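Local coordinates for protein nucleoporin nup120 (Schizosaccharomyces pombe, PDB 4GQ2) that is a structural constituent of the nuclear pore complex, whose nucleoporins can also dock transiently associated transport factors, at residues E421-H426 against L498-W503; H430-E435 against Y512-G517. All blocks are in the same frame, centred on the assembly; numbering follows the deposited sequence.

Contact 1. Residues E421-H426 against L498-W503; sequences EIWLQH and LLYNEW
Trp423 meets Tyr500 and Trp503, and these three rings form an aromatic cluster between two helix segments that run almost parallel (8°), axes 10.5 Å apart. The rings meet in two ways. Tyr500, with CG anti to the backbone N (chi1 -177°), reaches across to the edge of the Trp423 indole: NE1 stands over one face of the phenol ring, 3.4 Å from Tyr500 CE2, in an edge-to-face pair with planes at 72°. Trp423 and Trp503 lie with their planes parallel but slid apart, their five-membered rings 5.2 Å between centroids, with little overlap. A CH-pi contact fills that offset, since Trp503 CB sits over the face of the Trp423 pyrrole ring, 3.5 Å from its centroid; in return Trp423 CB lies over a face of Trp503. Purely apolar contact comes from Leu424, whose CD1 reaches CH2 at the far end of the Trp503 indole at 3.8 Å. The polar ends are tied outside the cluster: Trp503 NE1 hydrogen-bonds Ser420 OG and Tyr500 OH hydrogen-bonds the backbone N of Phe408. The contact joins helix 419-428 to helix 492-515, while Val471 and Ile475 of helix 464-478 pack against Trp503.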
loop_
_atom_site.group_PDB
_atom_site.type_symbol
_atom_site.label_atom_id
_atom_site.label_comp_id
_atom_site.label_asym_id
_atom_site.label_seq_id
_atom_site.Cartn_x
_atom_site.Cartn_y
_atom_site.Cartn_z
ATOM N N GLU A 421 0.965 -11.198 -8.520
ATOM C CA GLU A 421 1.119 -9.800 -8.094
ATOM C C GLU A 421 -0.216 -9.061 -8.062
ATOM O O GLU A 421 -0.549 -8.422 -7.061
ATOM C CB GLU A 421 2.090 -9.049 -8.998
ATOM C CG GLU A 421 3.517 -9.568 -8.967
ATOM C CD GLU A 421 4.206 -9.400 -10.311
ATOM O OE1 GLU A 421 4.205 -10.360 -11.136
ATOM O OE2 GLU A 421 4.737 -8.295 -10.546
ATOM N N ILE A 422 -0.985 -9.176 -9.143
ATOM C CA ILE A 422 -2.256 -8.447 -9.275
ATOM C C ILE A 422 -3.317 -8.929 -8.289
ATOM O O ILE A 422 -3.960 -8.112 -7.615
ATOM C CB ILE A 422 -2.803 -8.495 -10.716
ATOM C CG1 ILE A 422 -1.810 -7.836 -11.687
ATOM C CG2 ILE A 422 -4.171 -7.827 -10.788
ATOM C CD1 ILE A 422 -2.036 -8.200 -13.144
ATOM N N TRP A 423 -3.486 -10.246 -8.186
ATOM C CA TRP A 423 -4.452 -10.816 -7.231
ATOM C C TRP A 423 -4.093 -10.545 -5.795
ATOM O O TRP A 423 -4.963 -10.280 -4.977
ATOM C CB TRP A 423 -4.622 -12.311 -7.454
ATOM C CG TRP A 423 -5.718 -12.663 -8.427
ATOM C CD1 TRP A 423 -5.588 -13.271 -9.673
ATOM C CD2 TRP A 423 -7.166 -12.458 -8.252
ATOM N NE1 TRP A 423 -6.823 -13.448 -10.266
ATOM C CE2 TRP A 423 -7.806 -12.980 -9.469
ATOM C CE3 TRP A 423 -7.962 -11.905 -7.255
ATOM C CZ2 TRP A 423 -9.179 -12.934 -9.655
ATOM C CZ3 TRP A 423 -9.350 -11.871 -7.453
ATOM C CH2 TRP A 423 -9.940 -12.377 -8.625
ATOM N N LEU A 424 -2.804 -10.605 -5.476
ATOM C CA LEU A 424 -2.338 -10.338 -4.121
ATOM C C LEU A 424 -2.637 -8.886 -3.744
ATOM O O LEU A 424 -3.174 -8.623 -2.667
ATOM C CB LEU A 424 -0.845 -10.623 -4.004
ATOM C CG LEU A 424 -0.199 -10.623 -2.623
ATOM C CD1 LEU A 424 -0.617 -11.866 -1.849
ATOM C CD2 LEU A 424 1.320 -10.544 -2.740
ATOM N N GLN A 425 -2.310 -7.953 -4.638
ATOM C CA GLN A 425 -2.642 -6.549 -4.417
ATOM C C GLN A 425 -4.130 -6.358 -4.142
ATOM O O GLN A 425 -4.504 -5.727 -3.154
ATOM C CB GLN A 425 -2.209 -5.672 -5.592
ATOM C CG GLN A 425 -0.960 -4.851 -5.311
ATOM C CD GLN A 425 -1.129 -3.372 -5.649
ATOM O OE1 GLN A 425 -0.199 -2.578 -5.495
ATOM N NE2 GLN A 425 -2.322 -2.995 -6.101
ATOM N N HIS A 426 -4.963 -6.939 -4.999
ATOM C CA HIS A 426 -6.408 -6.832 -4.881
ATOM C C HIS A 426 -6.959 -7.358 -3.577
ATOM O O HIS A 426 -7.818 -6.730 -2.962
ATOM C CB HIS A 426 -7.092 -7.523 -6.060
ATOM C CG HIS A 426 -8.590 -7.605 -5.920
ATOM N ND1 HIS A 426 -9.215 -8.702 -5.455
ATOM C CD2 HIS A 426 -9.585 -6.661 -6.168
ATOM C CE1 HIS A 426 -10.542 -8.481 -5.417
ATOM N NE2 HIS A 426 -10.767 -7.231 -5.854
ATOM N N LEU A 498 -5.123 -21.785 -14.619
ATOM C CA LEU A 498 -5.341 -22.487 -13.350
ATOM C C LEU A 498 -4.868 -21.656 -12.149
ATOM O O LEU A 498 -5.531 -21.631 -11.114
ATOM C CB LEU A 498 -4.673 -23.870 -13.353
ATOM C CG LEU A 498 -5.177 -24.958 -14.312
ATOM C CD1 LEU A 498 -4.222 -26.140 -14.279
ATOM C CD2 LEU A 498 -6.592 -25.418 -13.983
ATOM N N LEU A 499 -3.732 -20.976 -12.292
ATOM C CA LEU A 499 -3.245 -20.065 -11.252
ATOM C C LEU A 499 -4.270 -18.952 -10.983
ATOM O O LEU A 499 -4.571 -18.646 -9.827
ATOM C CB LEU A 499 -1.875 -19.477 -11.628
ATOM C CG LEU A 499 -1.119 -18.580 -10.630
ATOM C CD1 LEU A 499 -0.741 -19.314 -9.351
ATOM C CD2 LEU A 499 0.129 -17.984 -11.269
ATOM N N TYR A 500 -4.812 -18.373 -12.052
ATOM C CA TYR A 500 -5.812 -17.306 -11.951
ATOM C C TYR A 500 -7.027 -17.785 -11.164
ATOM O O TYR A 500 -7.495 -17.099 -10.245
ATOM C CB TYR A 500 -6.241 -16.824 -13.349
ATOM C CG TYR A 500 -7.214 -15.660 -13.334
ATOM C CD1 TYR A 500 -8.573 -15.859 -13.080
ATOM C CD2 TYR A 500 -6.772 -14.359 -13.555
ATOM C CE1 TYR A 500 -9.459 -14.795 -13.043
ATOM C CE2 TYR A 500 -7.652 -13.290 -13.535
ATOM C CZ TYR A 500 -8.993 -13.512 -13.283
ATOM O OH TYR A 500 -9.858 -12.441 -13.253
ATOM N N ASN A 501 -7.525 -18.968 -11.523
ATOM C CA ASN A 501 -8.729 -19.532 -10.901
ATOM C C ASN A 501 -8.548 -19.871 -9.428
ATOM O O ASN A 501 -9.475 -19.712 -8.628
ATOM C CB ASN A 501 -9.214 -20.772 -11.668
ATOM C CG ASN A 501 -9.713 -20.446 -13.069
ATOM O OD1 ASN A 501 -9.969 -19.286 -13.412
ATOM N ND2 ASN A 501 -9.859 -21.475 -13.885
ATOM N N GLU A 502 -7.363 -20.346 -9.067
ATOM C CA GLU A 502 -7.074 -20.596 -7.661
ATOM C C GLU A 502 -7.090 -19.286 -6.862
ATOM O O GLU A 502 -7.698 -19.210 -5.794
ATOM C CB GLU A 502 -5.749 -21.345 -7.488
ATOM C CG GLU A 502 -5.511 -21.879 -6.078
ATOM C CD GLU A 502 -6.516 -22.936 -5.628
ATOM O OE1 GLU A 502 -6.311 -23.520 -4.548
ATOM O OE2 GLU A 502 -7.507 -23.196 -6.333
ATOM N N TRP A 503 -6.436 -18.255 -7.387
ATOM C CA TRP A 503 -6.485 -16.930 -6.751
ATOM C C TRP A 503 -7.906 -16.463 -6.619
ATOM O O TRP A 503 -8.322 -16.029 -5.548
ATOM C CB TRP A 503 -5.672 -15.922 -7.543
ATOM C CG TRP A 503 -4.190 -15.934 -7.253
ATOM C CD1 TRP A 503 -3.167 -16.388 -8.075
ATOM C CD2 TRP A 503 -3.518 -15.450 -6.048
ATOM N NE1 TRP A 503 -1.945 -16.222 -7.475
ATOM C CE2 TRP A 503 -2.086 -15.663 -6.260
ATOM C CE3 TRP A 503 -3.945 -14.869 -4.855
ATOM C CZ2 TRP A 503 -1.141 -15.316 -5.303
ATOM C CZ3 TRP A 503 -2.986 -14.521 -3.902
ATOM C CH2 TRP A 503 -1.619 -14.739 -4.122
#

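Contact 2. Residues H430-E435 against Y512-G517; sequences HNTSIE and YLDHFG
Asp514 holds its carboxylate group anti to the backbone N (chi1 -169°), which carries it out from helix 492-515 to Thr432 and Ser433. On the Ser433 side OG stands between the backbone N and the carbonyl carbon, and the hydroxyl and the backbone N-H both reach the same oxygen, Asp514 OD1. Ser433 N approaches Asp514 OD1 at 2.8 Å from well above the carboxylate plane, 58° out of it, in a fairly straight bond of 164°. Ser433 OG, also 2.8 Å from Asp514 OD1, arrives nearly in line with the C-O bond. The second oxygen lies against Thr432: Asp514 OD2 is 3.3 Å from Thr432 CA and 3.4 Å from Thr432 CB, and it forms a salt bridge with Lys539 NZ. Ser433 is also the N-cap of helix 434-443, its side chain capping a backbone N in the first turn. An alanine in place of Asp514 would leave the N-H and hydroxyl of Ser433 without this acceptor and Lys539 without its carboxylate mate, and is likely to let the turn before helix 434-443 shift. Two donors on one oxygen and a lysine on the other fix the carboxylate's rotation and would favour its charged form, so this buried aspartate couples the N-cap of one helix to the C-terminal part of another.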
loop_
_atom_site.group_PDB
_atom_site.type_symbol
_atom_site.label_atom_id
_atom_site.label_comp_id
_atom_site.label_asym_id
_atom_site.label_seq_id
_atom_site.Cartn_x
_atom_site.Cartn_y
_atom_site.Cartn_z
ATOM N N HIS A 430 -8.427 -4.655 -0.124
ATOM C CA HIS A 430 -9.865 -4.770 -0.341
ATOM C C HIS A 430 -10.729 -4.288 0.797
ATOM O O HIS A 430 -11.954 -4.245 0.670
ATOM C CB HIS A 430 -10.230 -6.198 -0.724
ATOM C CG HIS A 430 -11.491 -6.296 -1.541
ATOM N ND1 HIS A 430 -12.628 -6.828 -1.058
ATOM C CD2 HIS A 430 -11.769 -5.885 -2.842
ATOM C CE1 HIS A 430 -13.583 -6.773 -2.003
ATOM N NE2 HIS A 430 -13.056 -6.195 -3.095
ATOM N N ASN A 431 -10.099 -3.910 1.910
ATOM C CA ASN A 431 -10.811 -3.456 3.110
ATOM C C ASN A 431 -11.557 -4.572 3.860
ATOM O O ASN A 431 -12.460 -4.308 4.655
ATOM C CB ASN A 431 -11.749 -2.275 2.799
ATOM C CG ASN A 431 -11.017 -1.088 2.197
ATOM O OD1 ASN A 431 -10.225 -1.236 1.265
ATOM N ND2 ASN A 431 -11.290 0.104 2.724
ATOM N N THR A 432 -11.168 -5.817 3.600
ATOM C CA THR A 432 -11.655 -6.943 4.369
ATOM C C THR A 432 -10.732 -7.095 5.580
ATOM O O THR A 432 -9.624 -6.556 5.586
ATOM C CB THR A 432 -11.665 -8.255 3.545
ATOM O OG1 THR A 432 -10.328 -8.710 3.347
ATOM C CG2 THR A 432 -12.335 -8.063 2.192
ATOM N N SER A 433 -11.190 -7.822 6.599
ATOM C CA SER A 433 -10.393 -8.055 7.800
ATOM C C SER A 433 -9.257 -9.030 7.539
ATOM O O SER A 433 -9.358 -9.907 6.683
ATOM C CB SER A 433 -11.262 -8.620 8.923
ATOM O OG SER A 433 -11.599 -9.976 8.648
ATOM N N ILE A 434 -8.192 -8.877 8.318
ATOM C CA ILE A 434 -7.064 -9.794 8.317
ATOM C C ILE A 434 -7.489 -11.214 8.698
ATOM O O ILE A 434 -6.977 -12.186 8.132
ATOM C CB ILE A 434 -5.905 -9.248 9.197
ATOM C CG1 ILE A 434 -4.844 -8.588 8.310
ATOM C CG2 ILE A 434 -5.228 -10.344 10.013
ATOM C CD1 ILE A 434 -5.258 -7.262 7.709
ATOM N N GLU A 435 -8.442 -11.333 9.622
ATOM C CA GLU A 435 -8.877 -12.653 10.084
ATOM C C GLU A 435 -9.467 -13.502 8.968
ATOM O O GLU A 435 -9.152 -14.687 8.866
ATOM C CB GLU A 435 -9.834 -12.562 11.271
ATOM C CG GLU A 435 -9.148 -12.219 12.582
ATOM C CD GLU A 435 -8.915 -10.727 12.746
ATOM O OE1 GLU A 435 -9.489 -9.936 11.964
ATOM O OE2 GLU A 435 -8.167 -10.340 13.666
ATOM N N TYR A 512 -16.320 -13.923 1.103
ATOM C CA TYR A 512 -17.489 -14.639 1.625
ATOM C C TYR A 512 -17.492 -14.669 3.151
ATOM O O TYR A 512 -18.510 -14.397 3.788
ATOM C CB TYR A 512 -17.584 -16.060 1.049
ATOM C CG TYR A 512 -18.632 -16.920 1.718
ATOM C CD1 TYR A 512 -19.992 -16.791 1.398
ATOM C CD2 TYR A 512 -18.266 -17.862 2.679
ATOM C CE1 TYR A 512 -20.950 -17.582 2.022
ATOM C CE2 TYR A 512 -19.212 -18.653 3.306
ATOM C CZ TYR A 512 -20.548 -18.514 2.981
ATOM O OH TYR A 512 -21.460 -19.315 3.626
ATOM N N LEU A 513 -16.345 -14.995 3.731
ATOM C CA LEU A 513 -16.207 -15.012 5.179
ATOM C C LEU A 513 -16.335 -13.613 5.756
ATOM O O LEU A 513 -17.041 -13.409 6.750
ATOM C CB LEU A 513 -14.862 -15.610 5.577
ATOM C CG LEU A 513 -14.629 -17.087 5.254
ATOM C CD1 LEU A 513 -13.226 -17.450 5.693
ATOM C CD2 LEU A 513 -15.655 -17.980 5.938
ATOM N N ASP A 514 -15.666 -12.650 5.119
ATOM C CA ASP A 514 -15.570 -11.317 5.684
ATOM C C ASP A 514 -16.888 -10.590 5.663
ATOM O O ASP A 514 -17.121 -9.711 6.484
ATOM C CB ASP A 514 -14.527 -10.461 4.973
ATOM C CG ASP A 514 -14.239 -9.176 5.729
ATOM O OD1 ASP A 514 -13.648 -9.241 6.827
ATOM O OD2 ASP A 514 -14.620 -8.104 5.240
ATOM N N HIS A 515 -17.738 -10.958 4.713
ATOM C CA HIS A 515 -19.045 -10.344 4.553
ATOM C C HIS A 515 -19.965 -10.601 5.718
ATOM O O HIS A 515 -20.856 -9.801 5.992
ATOM C CB HIS A 515 -19.680 -10.778 3.233
ATOM C CG HIS A 515 -20.919 -10.005 2.876
ATOM N ND1 HIS A 515 -21.007 -8.661 3.027
ATOM C CD2 HIS A 515 -22.142 -10.426 2.359
ATOM C CE1 HIS A 515 -22.224 -8.247 2.628
ATOM N NE2 HIS A 515 -22.919 -9.328 2.220
ATOM N N PHE A 516 -19.745 -11.699 6.436
ATOM C CA PHE A 516 -20.455 -11.934 7.700
ATOM C C PHE A 516 -20.160 -10.831 8.719
ATOM O O PHE A 516 -21.015 -10.489 9.535
ATOM C CB PHE A 516 -20.118 -13.319 8.276
ATOM C CG PHE A 516 -20.692 -14.461 7.482
ATOM C CD1 PHE A 516 -22.074 -14.687 7.451
ATOM C CD2 PHE A 516 -19.861 -15.311 6.757
ATOM C CE1 PHE A 516 -22.610 -15.729 6.706
ATOM C CE2 PHE A 516 -20.392 -16.363 6.015
ATOM C CZ PHE A 516 -21.768 -16.570 5.991
ATOM N N GLY A 517 -18.951 -10.269 8.658
ATOM C CA GLY A 517 -18.569 -9.154 9.520
ATOM C C GLY A 517 -19.229 -7.821 9.179
ATOM O O GLY A 517 -19.058 -6.833 9.907
#

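How the contacts relate
Both contacts draw on helix 492-515, contact 1 from its first half and contact 2 from its C-terminal part, and their centres lie about 17 Å apart. Their partners follow each other in the chain: helix 419-428 supplies contact 1, and the turn leading into helix 434-443 supplies contact 2, so the one long helix is met at two levels. Apart from His426 and His430, whose rings meet near the adjoining ends of 421-426 and 430-435, no touch joins the two contacts. Contact 1 is aromatic and without a hydrogen bond, contact 2 polar. From contact 2, Lys539 leads on to strand 539-544, tying this helical part to a strand of the same propeller domain.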